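Local coordinates for carbamate kinase (Aeropyrum pernix, PDB 2E9Y), which probably acts as a carbamate kinase, transferring a phosphoryl group between ATP and carbamate, at residues R251-K263 and V304-G316. Residues are numbered along the deposited sequence; the frame is centred on the assembly and turned at random.
Sequences RWLRRAAASELKK and VLSLQAGTVVMLG
Strand 255-257 pairs in parallel with the C-terminal strand 311-314 at one margin of the main mixed sheet, and the chain's last carboxylate sits at the start of the helix that follows. R255 lies beside V312, A256 beside V313 and A257 beside M314. V312 N bonds to R254 O, A256 N reaches V312 O, M314 N returns to A256 O, and A258 N closes the ladder on M314 O at 2.9 Å. On the face carrying R255, V312 and M314, the methionine bends at chi3 (-81°), bringing CE within 3.6 Å of R255 CB, while the arginine chain runs out extended past V312. V313, with A256 on the other face, turns inward: its CG1 meets A258 CB, and its CG2 touches L261 CD1 at 3.6 Å, where A282, V286 and I283 of helix 275-289 add to the apolar packing. In this amino acid kinase fold, strand 311-314 also runs antiparallel to strand 293-297, through which the pair joins the central sheet. T311 OG1 donates to L253 O at 2.6 Å, approaching from above the carbonyl plane, and is also hydrogen-bonded to V241 N. A257 occupies the N-cap position of helix 258-266, and G316 meets the helix's first turn with its terminal carboxylate: S259 N donates to OXT (2.8 Å), while S259 OG is modelled so near G316 O that the length of that bond is doubtful. The helix's N-terminal end would probably help stabilise that negative charge. At the far end, the R254 chain bends at chi2 (56°) and carries its guanidinium back alongside V312, with NH1 3.5 Å from V312 CG2, although the group's outer end is modelled too close to Q308 for its exact place to be certain.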
ATOM      1  N   ARG A 251     -19.328 -25.950  24.957  1.00 47.64           N
ATOM      2  CA  ARG A 251     -18.177 -26.007  25.835  1.00 46.28           C
ATOM      3  C   ARG A 251     -16.968 -25.392  25.151  1.00 44.54           C
ATOM      4  O   ARG A 251     -16.598 -25.753  24.041  1.00 42.96           O
ATOM      5  CB  ARG A 251     -17.902 -27.474  26.165  1.00 47.27           C
ATOM      6  CG  ARG A 251     -16.917 -27.633  27.323  1.00 50.89           C
ATOM      7  CD  ARG A 251     -16.486 -29.092  27.518  1.00 52.60           C
ATOM      8  NE  ARG A 251     -16.632 -29.489  28.922  1.00 55.58           N
ATOM      9  CZ  ARG A 251     -17.829 -29.971  29.304  1.00 56.30           C
ATOM     10  NH1 ARG A 251     -18.813 -30.077  28.427  1.00 57.54           N
ATOM     11  NH2 ARG A 251     -18.018 -30.342  30.574  1.00 57.11           N
ATOM     12  N   TRP A 252     -16.334 -24.429  25.811  1.00 42.64           N
ATOM     13  CA  TRP A 252     -15.158 -23.784  25.254  1.00 42.20           C
ATOM     14  C   TRP A 252     -13.921 -24.586  25.624  1.00 41.54           C
ATOM     15  O   TRP A 252     -13.658 -24.836  26.800  1.00 41.30           O
ATOM     16  CB  TRP A 252     -15.034 -22.348  25.769  1.00 42.46           C
ATOM     17  CG  TRP A 252     -16.179 -21.490  25.347  1.00 43.62           C
ATOM     18  CD1 TRP A 252     -17.382 -21.355  25.979  1.00 43.86           C
ATOM     19  CD2 TRP A 252     -16.267 -20.709  24.148  1.00 43.89           C
ATOM     20  NE1 TRP A 252     -18.215 -20.541  25.245  1.00 44.41           N
ATOM     21  CE2 TRP A 252     -17.555 -20.132  24.116  1.00 43.88           C
ATOM     22  CE3 TRP A 252     -15.380 -20.444  23.093  1.00 43.31           C
ATOM     23  CZ2 TRP A 252     -17.980 -19.305  23.072  1.00 43.73           C
ATOM     24  CZ3 TRP A 252     -15.805 -19.623  22.056  1.00 43.72           C
ATOM     25  CH2 TRP A 252     -17.094 -19.063  22.054  1.00 43.66           C
ATOM     26  N   LEU A 253     -13.172 -24.995  24.607  1.00 40.00           N
ATOM     27  CA  LEU A 253     -11.960 -25.786  24.822  1.00 39.11           C
ATOM     28  C   LEU A 253     -10.796 -24.902  25.239  1.00 38.76           C
ATOM     29  O   LEU A 253     -10.613 -23.794  24.762  1.00 37.66           O
ATOM     30  CB  LEU A 253     -11.590 -26.486  23.509  1.00 38.61           C
ATOM     31  CG  LEU A 253     -12.730 -27.304  22.900  1.00 37.84           C
ATOM     32  CD1 LEU A 253     -12.306 -28.003  21.615  1.00 36.82           C
ATOM     33  CD2 LEU A 253     -13.253 -28.406  23.814  1.00 38.36           C
ATOM     34  N   ARG A 254     -10.006 -25.431  26.191  1.00 38.50           N
ATOM     35  CA  ARG A 254      -8.832 -24.703  26.654  1.00 39.26           C
ATOM     36  C   ARG A 254      -7.559 -25.269  26.019  1.00 38.22           C
ATOM     37  O   ARG A 254      -6.545 -24.606  25.836  1.00 36.61           O
ATOM     38  CB  ARG A 254      -8.757 -24.867  28.173  1.00 41.79           C
ATOM     39  CG  ARG A 254      -7.581 -24.114  28.791  1.00 44.64           C
ATOM     40  CD  ARG A 254      -7.604 -22.622  28.431  1.00 47.38           C
ATOM     41  NE  ARG A 254      -6.455 -21.909  29.006  1.00 50.31           N
ATOM     42  CZ  ARG A 254      -5.211 -22.254  28.598  1.00 52.19           C
ATOM     43  NH1 ARG A 254      -5.032 -23.226  27.717  1.00 52.86           N
ATOM     44  NH2 ARG A 254      -4.157 -21.606  29.101  1.00 53.08           N
ATOM     45  N   ARG A 255      -7.640 -26.580  25.743  1.00 37.77           N
ATOM     46  CA  ARG A 255      -6.575 -27.275  25.051  1.00 38.17           C
ATOM     47  C   ARG A 255      -7.180 -28.447  24.282  1.00 36.81           C
ATOM     48  O   ARG A 255      -8.124 -29.083  24.729  1.00 37.92           O
ATOM     49  CB  ARG A 255      -5.610 -27.843  26.096  1.00 41.22           C
ATOM     50  CG  ARG A 255      -4.782 -26.776  26.810  1.00 46.25           C
ATOM     51  CD  ARG A 255      -3.684 -27.363  27.713  1.00 50.18           C
ATOM     52  NE  ARG A 255      -2.977 -26.276  28.399  1.00 53.41           N
ATOM     53  CZ  ARG A 255      -1.957 -26.565  29.239  1.00 54.99           C
ATOM     54  NH1 ARG A 255      -1.583 -27.817  29.446  1.00 56.49           N
ATOM     55  NH2 ARG A 255      -1.328 -25.565  29.855  1.00 56.09           N
ATOM     56  N   ALA A 256      -6.650 -28.717  23.096  1.00 34.03           N
ATOM     57  CA  ALA A 256      -7.165 -29.797  22.270  1.00 31.49           C
ATOM     58  C   ALA A 256      -6.115 -30.252  21.269  1.00 30.46           C
ATOM     59  O   ALA A 256      -5.403 -29.433  20.686  1.00 29.89           O
ATOM     60  CB  ALA A 256      -8.420 -29.339  21.538  1.00 31.92           C
ATOM     61  N   ALA A 257      -6.012 -31.562  21.083  1.00 28.67           N
ATOM     62  CA  ALA A 257      -5.059 -32.114  20.136  1.00 26.96           C
ATOM     63  C   ALA A 257      -5.571 -31.812  18.734  1.00 27.02           C
ATOM     64  O   ALA A 257      -6.774 -31.908  18.472  1.00 24.74           O
ATOM     65  CB  ALA A 257      -4.929 -33.618  20.337  1.00 27.98           C
ATOM     66  N   ALA A 258      -4.661 -31.437  17.841  1.00 26.45           N
ATOM     67  CA  ALA A 258      -5.029 -31.122  16.467  1.00 27.20           C
ATOM     68  C   ALA A 258      -5.803 -32.272  15.839  1.00 27.04           C
ATOM     69  O   ALA A 258      -6.746 -32.050  15.080  1.00 27.04           O
ATOM     70  CB  ALA A 258      -3.778 -30.820  15.644  1.00 26.02           C
ATOM     71  N   SER A 259      -5.408 -33.502  16.159  1.00 27.51           N
ATOM     72  CA  SER A 259      -6.072 -34.682  15.616  1.00 26.79           C
ATOM     73  C   SER A 259      -7.532 -34.735  16.049  1.00 26.42           C
ATOM     74  O   SER A 259      -8.399 -35.173  15.294  1.00 26.53           O
ATOM     75  CB  SER A 259      -5.357 -35.958  16.072  1.00 26.57           C
ATOM     76  OG  SER A 259      -5.417 -36.096  17.480  1.00 26.95           O
ATOM     77  N   GLU A 260      -7.803 -34.293  17.270  1.00 27.00           N
ATOM     78  CA  GLU A 260      -9.168 -34.292  17.774  1.00 27.23           C
ATOM     79  C   GLU A 260      -9.992 -33.187  17.124  1.00 26.78           C
ATOM     80  O   GLU A 260     -11.146 -33.401  16.760  1.00 26.01           O
ATOM     81  CB  GLU A 260      -9.172 -34.133  19.293  1.00 29.07           C
ATOM     82  CG  GLU A 260      -8.765 -35.402  20.016  1.00 29.60           C
ATOM     83  CD  GLU A 260      -9.743 -36.539  19.774  1.00 30.86           C
ATOM     84  OE1 GLU A 260     -10.865 -36.491  20.321  1.00 30.06           O
ATOM     85  OE2 GLU A 260      -9.392 -37.475  19.027  1.00 32.10           O
ATOM     86  N   LEU A 261      -9.401 -32.004  16.975  1.00 25.73           N
ATOM     87  CA  LEU A 261     -10.118 -30.899  16.352  1.00 25.27           C
ATOM     88  C   LEU A 261     -10.411 -31.207  14.891  1.00 26.20           C
ATOM     89  O   LEU A 261     -11.443 -30.798  14.356  1.00 25.26           O
ATOM     90  CB  LEU A 261      -9.316 -29.598  16.451  1.00 26.06           C
ATOM     91  CG  LEU A 261      -9.218 -28.941  17.829  1.00 27.67           C
ATOM     92  CD1 LEU A 261      -8.548 -27.585  17.690  1.00 26.83           C
ATOM     93  CD2 LEU A 261     -10.607 -28.778  18.432  1.00 28.96           C
ATOM     94  N   LYS A 262      -9.503 -31.939  14.248  1.00 25.90           N
ATOM     95  CA  LYS A 262      -9.663 -32.300  12.845  1.00 27.64           C
ATOM     96  C   LYS A 262     -10.918 -33.148  12.643  1.00 28.32           C
ATOM     97  O   LYS A 262     -11.576 -33.057  11.607  1.00 28.49           O
ATOM     98  CB  LYS A 262      -8.427 -33.061  12.354  1.00 29.33           C
ATOM     99  CG  LYS A 262      -8.235 -33.027  10.853  1.00 31.67           C
ATOM    100  CD  LYS A 262      -6.844 -33.511  10.464  1.00 34.28           C
ATOM    101  CE  LYS A 262      -6.523 -33.149   9.024  1.00 36.22           C
ATOM    102  NZ  LYS A 262      -5.122 -33.484   8.659  1.00 37.39           N
ATOM    103  N   LYS A 263     -11.246 -33.974  13.633  1.00 28.49           N
ATOM    104  CA  LYS A 263     -12.440 -34.810  13.553  1.00 28.61           C
ATOM    105  C   LYS A 263     -13.684 -33.929  13.613  1.00 28.58           C
ATOM    106  O   LYS A 263     -14.613 -34.091  12.818  1.00 28.31           O
ATOM    107  CB  LYS A 263     -12.483 -35.807  14.712  1.00 30.71           C
ATOM    108  CG  LYS A 263     -11.359 -36.825  14.733  1.00 32.90           C
ATOM    109  CD  LYS A 263     -11.516 -37.743  15.940  1.00 36.51           C
ATOM    110  CE  LYS A 263     -10.357 -38.711  16.076  1.00 38.67           C
ATOM    111  NZ  LYS A 263     -10.471 -39.516  17.328  1.00 39.91           N
ATOM    112  N   VAL A 304      -3.288 -15.034  25.989  1.00 30.23           N
ATOM    113  CA  VAL A 304      -3.315 -15.994  24.878  1.00 27.73           C
ATOM    114  C   VAL A 304      -1.913 -16.380  24.407  1.00 27.77           C
ATOM    115  O   VAL A 304      -1.617 -17.540  24.147  1.00 27.09           O
ATOM    116  CB  VAL A 304      -4.120 -15.416  23.698  1.00 26.44           C
ATOM    117  CG1 VAL A 304      -3.972 -16.337  22.486  1.00 23.16           C
ATOM    118  CG2 VAL A 304      -5.591 -15.309  24.054  1.00 25.70           C
ATOM    119  N   LEU A 305      -1.051 -15.347  24.260  1.00 27.78           N
ATOM    120  CA  LEU A 305       0.335 -15.514  23.827  1.00 30.64           C
ATOM    121  C   LEU A 305       1.130 -16.407  24.796  1.00 32.02           C
ATOM    122  O   LEU A 305       2.026 -17.147  24.414  1.00 32.82           O
ATOM    123  CB  LEU A 305       0.982 -14.132  23.732  1.00 30.50           C
ATOM    124  CG  LEU A 305       0.839 -13.515  22.337  1.00 30.47           C
ATOM    125  CD1 LEU A 305       1.771 -14.166  21.313  1.00 28.92           C
ATOM    126  CD2 LEU A 305      -0.576 -13.648  21.772  1.00 30.12           C
ATOM    127  N   SER A 306       0.781 -16.282  26.093  1.00 34.08           N
ATOM    128  CA  SER A 306       1.431 -17.104  27.121  1.00 35.24           C
ATOM    129  C   SER A 306       0.827 -18.518  27.218  1.00 36.42           C
ATOM    130  O   SER A 306       1.238 -19.352  28.025  1.00 36.76           O
ATOM    131  CB  SER A 306       1.278 -16.381  28.463  1.00 35.53           C
ATOM    132  OG  SER A 306       1.952 -15.120  28.413  1.00 37.89           O
ATOM    133  N   LEU A 307      -0.204 -18.754  26.374  1.00 36.06           N
ATOM    134  CA  LEU A 307      -0.919 -20.022  26.368  1.00 36.45           C
ATOM    135  C   LEU A 307      -1.749 -20.198  27.636  1.00 36.92           C
ATOM    136  O   LEU A 307      -2.033 -21.307  28.070  1.00 37.03           O
ATOM    137  CB  LEU A 307       0.086 -21.162  26.196  1.00 35.63           C
ATOM    138  CG  LEU A 307       0.861 -21.045  24.878  1.00 35.95           C
ATOM    139  CD1 LEU A 307       1.733 -22.270  24.610  1.00 34.57           C
ATOM    140  CD2 LEU A 307      -0.047 -20.893  23.655  1.00 33.94           C
ATOM    141  N   GLN A 308      -2.110 -19.069  28.273  1.00 37.69           N
ATOM    142  CA  GLN A 308      -2.887 -19.139  29.507  1.00 37.96           C
ATOM    143  C   GLN A 308      -4.361 -18.780  29.282  1.00 37.35           C
ATOM    144  O   GLN A 308      -5.172 -18.746  30.191  1.00 37.30           O
ATOM    145  CB  GLN A 308      -2.274 -18.169  30.512  1.00 40.12           C
ATOM    146  CG  GLN A 308      -0.813 -18.483  30.828  1.00 43.99           C
ATOM    147  CD  GLN A 308      -0.689 -19.910  31.309  1.00 46.00           C
ATOM    148  OE1 GLN A 308      -1.317 -20.349  32.259  1.00 47.75           O
ATOM    149  NE2 GLN A 308       0.213 -20.639  30.622  1.00 47.97           N
ATOM    150  N   ALA A 309      -4.677 -18.453  28.017  1.00 34.96           N
ATOM    151  CA  ALA A 309      -6.063 -18.178  27.655  1.00 33.65           C
ATOM    152  C   ALA A 309      -6.337 -18.656  26.239  1.00 32.56           C
ATOM    153  O   ALA A 309      -5.420 -18.934  25.476  1.00 32.36           O
ATOM    154  CB  ALA A 309      -6.295 -16.665  27.742  1.00 33.86           C
ATOM    155  N   GLY A 310      -7.606 -18.782  25.875  1.00 31.71           N
ATOM    156  CA  GLY A 310      -7.943 -19.253  24.543  1.00 30.58           C
ATOM    157  C   GLY A 310      -7.779 -20.754  24.397  1.00 30.30           C
ATOM    158  O   GLY A 310      -7.563 -21.464  25.381  1.00 30.79           O
ATOM    159  N   THR A 311      -7.875 -21.239  23.165  1.00 27.67           N
ATOM    160  CA  THR A 311      -7.740 -22.665  22.893  1.00 27.68           C
ATOM    161  C   THR A 311      -6.366 -23.004  22.331  1.00 26.97           C
ATOM    162  O   THR A 311      -5.997 -22.545  21.253  1.00 23.57           O
ATOM    163  CB  THR A 311      -8.801 -23.138  21.883  1.00 26.85           C
ATOM    164  OG1 THR A 311     -10.107 -22.864  22.400  1.00 27.33           O
ATOM    165  CG2 THR A 311      -8.667 -24.635  21.625  1.00 28.86           C
ATOM    166  N   VAL A 312      -5.606 -23.809  23.068  1.00 26.56           N
ATOM    167  CA  VAL A 312      -4.286 -24.214  22.611  1.00 25.45           C
ATOM    168  C   VAL A 312      -4.413 -25.510  21.812  1.00 26.95           C
ATOM    169  O   VAL A 312      -4.880 -26.529  22.330  1.00 26.68           O
ATOM    170  CB  VAL A 312      -3.327 -24.450  23.794  1.00 25.51           C
ATOM    171  CG1 VAL A 312      -1.950 -24.832  23.277  1.00 24.41           C
ATOM    172  CG2 VAL A 312      -3.248 -23.202  24.653  1.00 28.24           C
ATOM    173  N   VAL A 313      -4.019 -25.461  20.545  1.00 23.95           N
ATOM    174  CA  VAL A 313      -4.074 -26.628  19.677  1.00 25.71           C
ATOM    175  C   VAL A 313      -2.712 -27.301  19.793  1.00 27.20           C
ATOM    176  O   VAL A 313      -1.696 -26.742  19.377  1.00 26.34           O
ATOM    177  CB  VAL A 313      -4.356 -26.216  18.213  1.00 24.38           C
ATOM    178  CG1 VAL A 313      -4.417 -27.446  17.326  1.00 23.74           C
ATOM    179  CG2 VAL A 313      -5.672 -25.441  18.140  1.00 23.33           C
ATOM    180  N   MET A 314      -2.704 -28.503  20.365  1.00 30.50           N
ATOM    181  CA  MET A 314      -1.471 -29.249  20.602  1.00 33.22           C
ATOM    182  C   MET A 314      -1.164 -30.335  19.575  1.00 33.26           C
ATOM    183  O   MET A 314      -2.042 -30.784  18.843  1.00 30.76           O
ATOM    184  CB  MET A 314      -1.527 -29.875  22.000  1.00 36.40           C
ATOM    185  CG  MET A 314      -2.016 -28.920  23.080  1.00 40.87           C
ATOM    186  SD  MET A 314      -2.238 -29.714  24.686  1.00 48.27           S
ATOM    187  CE  MET A 314      -3.850 -30.484  24.473  1.00 45.61           C
ATOM    188  N   LEU A 315       0.095 -30.761  19.550  1.00 35.35           N
ATOM    189  CA  LEU A 315       0.562 -31.785  18.622  1.00 37.84           C
ATOM    190  C   LEU A 315      -0.094 -33.137  18.907  1.00 38.75           C
ATOM    191  O   LEU A 315      -0.492 -33.450  20.021  1.00 38.95           O
ATOM    192  CB  LEU A 315       2.080 -31.906  18.768  1.00 38.41           C
ATOM    193  CG  LEU A 315       2.786 -32.134  17.427  1.00 39.83           C
ATOM    194  CD1 LEU A 315       4.298 -32.306  17.588  1.00 40.15           C
ATOM    195  CD2 LEU A 315       2.289 -33.383  16.697  1.00 39.79           C
ATOM    196  N   GLY A 316      -0.237 -33.938  17.834  1.00 40.85           N
ATOM    197  CA  GLY A 316      -0.845 -35.252  17.995  1.00 41.39           C
ATOM    198  C   GLY A 316      -2.367 -35.189  17.846  1.00 42.22           C
ATOM    199  O   GLY A 316      -3.099 -36.042  18.330  1.00 41.71           O
ATOM    200  OXT GLY A 316      -2.919 -34.284  17.238  1.00 41.38           O
TER